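Local coordinates for protein ORF14 (Streptomyces clavuligerus, PDB 2WPX) that binds acetyl-CoA as a tandem GCN5-related N-acetyltransferase of the clavulanic acid pathway and probably transfers acyl groups, at residues Ala29-Thr34 / Gln89-Pro94. Numbering follows the deposited sequence.
Sequences ALAAET and QLLVHP. With ACO (acetyl coenzyme *a), chain C.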
loop_
_atom_site.group_PDB
_atom_site.type_symbol
_atom_site.label_atom_id
_atom_site.label_comp_id
_atom_site.label_asym_id
_atom_site.label_seq_id
_atom_site.Cartn_x
_atom_site.Cartn_y
_atom_site.Cartn_z
ATOM N N ALA A 29 -15.654 7.559 -1.501
ATOM C CA ALA A 29 -16.433 7.297 -0.280
ATOM C C ALA A 29 -17.635 6.389 -0.564
ATOM O O ALA A 29 -17.934 5.455 0.206
ATOM C CB ALA A 29 -16.916 8.623 0.319
ATOM N N LEU A 30 -18.337 6.651 -1.663
ATOM C CA LEU A 30 -19.481 5.813 -2.032
ATOM C C LEU A 30 -19.085 4.423 -2.510
ATOM O O LEU A 30 -19.712 3.454 -2.096
ATOM C CB LEU A 30 -20.388 6.537 -3.016
ATOM C CG LEU A 30 -21.773 6.071 -3.465
ATOM C CD1 LEU A 30 -21.650 4.906 -4.428
ATOM C CD2 LEU A 30 -22.761 5.730 -2.328
ATOM N N ALA A 31 -18.064 4.291 -3.350
ATOM C CA ALA A 31 -17.663 2.931 -3.819
ATOM C C ALA A 31 -17.112 2.093 -2.671
ATOM O O ALA A 31 -17.240 0.872 -2.699
ATOM C CB ALA A 31 -16.619 2.947 -4.990
ATOM N N ALA A 32 -16.472 2.740 -1.690
ATOM C CA ALA A 32 -15.940 1.991 -0.544
ATOM C C ALA A 32 -17.044 1.378 0.352
ATOM O O ALA A 32 -16.784 0.453 1.115
ATOM C CB ALA A 32 -14.956 2.854 0.279
ATOM N N GLU A 33 -18.278 1.849 0.253
ATOM C CA GLU A 33 -19.364 1.189 1.018
ATOM C C GLU A 33 -19.580 -0.240 0.550
ATOM O O GLU A 33 -19.956 -1.106 1.355
ATOM C CB GLU A 33 -20.686 1.973 0.963
ATOM C CG GLU A 33 -20.468 3.408 1.386
ATOM C CD GLU A 33 -21.709 4.237 1.320
ATOM O OE1 GLU A 33 -21.586 5.452 1.543
ATOM O OE2 GLU A 33 -22.804 3.700 1.051
ATOM N N THR A 34 -19.335 -0.499 -0.734
ATOM C CA THR A 34 -19.518 -1.871 -1.213
ATOM C C THR A 34 -18.277 -2.537 -1.765
ATOM O O THR A 34 -18.383 -3.580 -2.416
ATOM C CB THR A 34 -20.613 -2.004 -2.305
ATOM O OG1 THR A 34 -20.306 -1.132 -3.398
ATOM C CG2 THR A 34 -22.043 -1.725 -1.721
ATOM N N GLN A 89 -5.441 3.352 -9.758
ATOM C CA GLN A 89 -6.861 3.426 -9.554
ATOM C C GLN A 89 -7.614 3.290 -10.853
ATOM O O GLN A 89 -7.336 4.015 -11.816
ATOM C CB GLN A 89 -7.298 4.717 -8.805
ATOM C CG GLN A 89 -8.809 4.812 -8.583
ATOM C CD GLN A 89 -9.242 6.132 -7.918
ATOM O OE1 GLN A 89 -9.646 6.163 -6.740
ATOM N NE2 GLN A 89 -9.140 7.220 -8.651
ATOM N N LEU A 90 -8.574 2.371 -10.879
ATOM C CA LEU A 90 -9.549 2.320 -11.961
ATOM C C LEU A 90 -10.913 2.011 -11.321
ATOM O O LEU A 90 -11.196 0.875 -10.967
ATOM C CB LEU A 90 -9.152 1.245 -13.011
ATOM C CG LEU A 90 -9.886 1.319 -14.356
ATOM C CD1 LEU A 90 -9.098 0.659 -15.462
ATOM C CD2 LEU A 90 -11.361 0.730 -14.275
ATOM N N LEU A 91 -11.773 3.012 -11.207
ATOM C CA LEU A 91 -12.970 2.918 -10.380
ATOM C C LEU A 91 -14.229 3.456 -11.123
ATOM O O LEU A 91 -14.198 4.513 -11.775
ATOM C CB LEU A 91 -12.721 3.707 -9.083
ATOM C CG LEU A 91 -13.714 3.716 -7.909
ATOM C CD1 LEU A 91 -13.184 4.442 -6.720
ATOM C CD2 LEU A 91 -14.930 4.460 -8.338
ATOM N N VAL A 92 -15.323 2.711 -11.059
ATOM C CA VAL A 92 -16.543 3.097 -11.755
ATOM C C VAL A 92 -17.616 3.219 -10.667
ATOM O O VAL A 92 -17.669 2.390 -9.745
ATOM C CB VAL A 92 -16.876 2.055 -12.858
ATOM C CG1 VAL A 92 -18.259 2.244 -13.452
ATOM C CG2 VAL A 92 -15.863 2.123 -13.989
ATOM N N HIS A 93 -18.365 4.311 -10.708
ATOM C CA HIS A 93 -19.453 4.571 -9.762
ATOM C C HIS A 93 -20.364 3.331 -9.689
ATOM O O HIS A 93 -20.869 2.842 -10.722
ATOM C CB HIS A 93 -20.217 5.850 -10.206
ATOM C CG HIS A 93 -21.399 6.232 -9.337
ATOM N ND1 HIS A 93 -21.578 7.523 -8.853
ATOM C CD2 HIS A 93 -22.501 5.534 -8.952
ATOM C CE1 HIS A 93 -22.701 7.582 -8.153
ATOM N NE2 HIS A 93 -23.284 6.391 -8.208
ATOM N N PRO A 94 -20.589 2.823 -8.468
ATOM C CA PRO A 94 -21.321 1.598 -8.152
ATOM C C PRO A 94 -22.678 1.574 -8.782
ATOM O O PRO A 94 -23.225 0.474 -8.960
ATOM C CB PRO A 94 -21.517 1.636 -6.623
ATOM C CG PRO A 94 -21.030 2.956 -6.182
ATOM C CD PRO A 94 -20.089 3.477 -7.253
HETATM N N1A ACO C . -18.852 -9.766 -12.772
HETATM C C2A ACO C . -18.530 -10.469 -13.848
HETATM N N3A ACO C . -17.988 -9.941 -14.962
HETATM C C4A ACO C . -17.714 -8.636 -15.006
HETATM C C5A ACO C . -18.026 -7.877 -13.890
HETATM C C6A ACO C . -18.602 -8.452 -12.767
HETATM N N6A ACO C . -18.887 -7.703 -11.706
HETATM N N7A ACO C . -17.694 -6.617 -14.156
HETATM C C8A ACO C . -17.142 -6.590 -15.367
HETATM N N9A ACO C . -17.162 -7.798 -15.883
HETATM C C1B ACO C . -16.623 -8.033 -17.240
HETATM C C2B ACO C . -17.646 -8.364 -18.327
HETATM O O2B ACO C . -16.949 -8.992 -19.397
HETATM C C3B ACO C . -18.039 -6.997 -18.767
HETATM O O3B ACO C . -18.403 -6.947 -20.132
HETATM P P3B ACO C . -19.961 -7.038 -20.479
HETATM O O7A ACO C . -20.420 -6.861 -22.037
HETATM O O8A ACO C . -20.787 -7.882 -19.477
HETATM O O9A ACO C . -19.606 -8.433 -20.913
HETATM C C4B ACO C . -16.705 -6.232 -18.786
HETATM O O4B ACO C . -15.907 -6.811 -17.723
HETATM C C5B ACO C . -17.602 -5.010 -18.485
HETATM O O5B ACO C . -16.888 -4.011 -18.087
HETATM P P1A ACO C . -17.496 -2.625 -17.995
HETATM O O1A ACO C . -16.515 -1.693 -18.852
HETATM O O2A ACO C . -18.986 -2.447 -18.263
HETATM O O3A ACO C . -17.423 -2.548 -16.436
HETATM P P2A ACO C . -17.479 -1.515 -15.261
HETATM O O4A ACO C . -18.689 -2.052 -14.418
HETATM O O5A ACO C . -17.714 -0.096 -15.630
HETATM O O6A ACO C . -16.121 -1.991 -14.447
HETATM C CBP ACO C . -14.957 -2.654 -12.416
HETATM C CCP ACO C . -15.461 -1.479 -13.279
HETATM C CDP ACO C . -15.435 -3.601 -13.503
HETATM C CEP ACO C . -13.582 -2.116 -12.576
HETATM C CAP ACO C . -15.912 -2.152 -11.302
HETATM O OAP ACO C . -16.369 -3.288 -10.642
HETATM C C9P ACO C . -15.151 -1.328 -10.240
HETATM O O9P ACO C . -15.013 -0.119 -10.367
HETATM N N8P ACO C . -14.858 -1.970 -9.107
HETATM C C7P ACO C . -14.114 -1.334 -8.003
HETATM C C6P ACO C . -12.765 -0.954 -8.599
HETATM C C5P ACO C . -11.897 -2.125 -9.034
HETATM O O5P ACO C . -11.864 -3.184 -8.426
HETATM N N4P ACO C . -11.169 -1.890 -10.081
HETATM C C3P ACO C . -10.151 -2.836 -10.489
HETATM C C2P ACO C . -10.393 -3.356 -11.888
HETATM S S1P ACO C . -8.987 -4.474 -12.099
HETATM C C ACO C . -8.082 -3.551 -13.218
HETATM O O ACO C . -8.340 -2.353 -13.338
HETATM C CH3 ACO C . -7.034 -4.304 -14.039
#
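Ala-31 points its methyl group from helix 18-33 into the corner between Leu-91 and Pro-94, at the end of strand 84-92. Its CB lies 4.0 Å from Leu-91 CD2 and about as far from CD1, so it sits against the forked end of the leucine. Leu-91 presents that fork because CG stands anti to the backbone N (chi1 -174°), which puts the branch on the helix side. On the proline side, Ala-31 CB comes within 4.2 Å of Pro-94 CD, and the same ring turns CG toward Ala-31 CA at 4.1 Å. The alpha carbons of Ala-31 and Pro-94 are just 5.8 Å apart, a spacing consistent with the small alanine side chain. Leu-30 flanks the proline ring, its CG 4.2 Å from Pro-94 CG, although CD1 is modelled implausibly close and its position is doubtful. Farther along the segment, Thr-34 lies more loosely by the ring, OG1 4.4 Å from Pro-94 CB. Leu-27 and Met-28 extend the helix surface over Leu-91.

Leu-90 and Val-92 turn their side chains to the other face, against helix 101-115. Their backbone grips acetyl-CoA as in GNAT folds: ligand N4P donates to Leu-90 O at 2.9 Å (155°), and Val-92 N donates to ligand O9P at 2.9 Å (151°), so the pantetheine arm pairs with the strand edge much like another strand. With no hydrogen bond joining the two segments, the helix packs essentially through carbon, while Leu-90 O and Val-92 N meet the cofactor on the side away from strand 69-79.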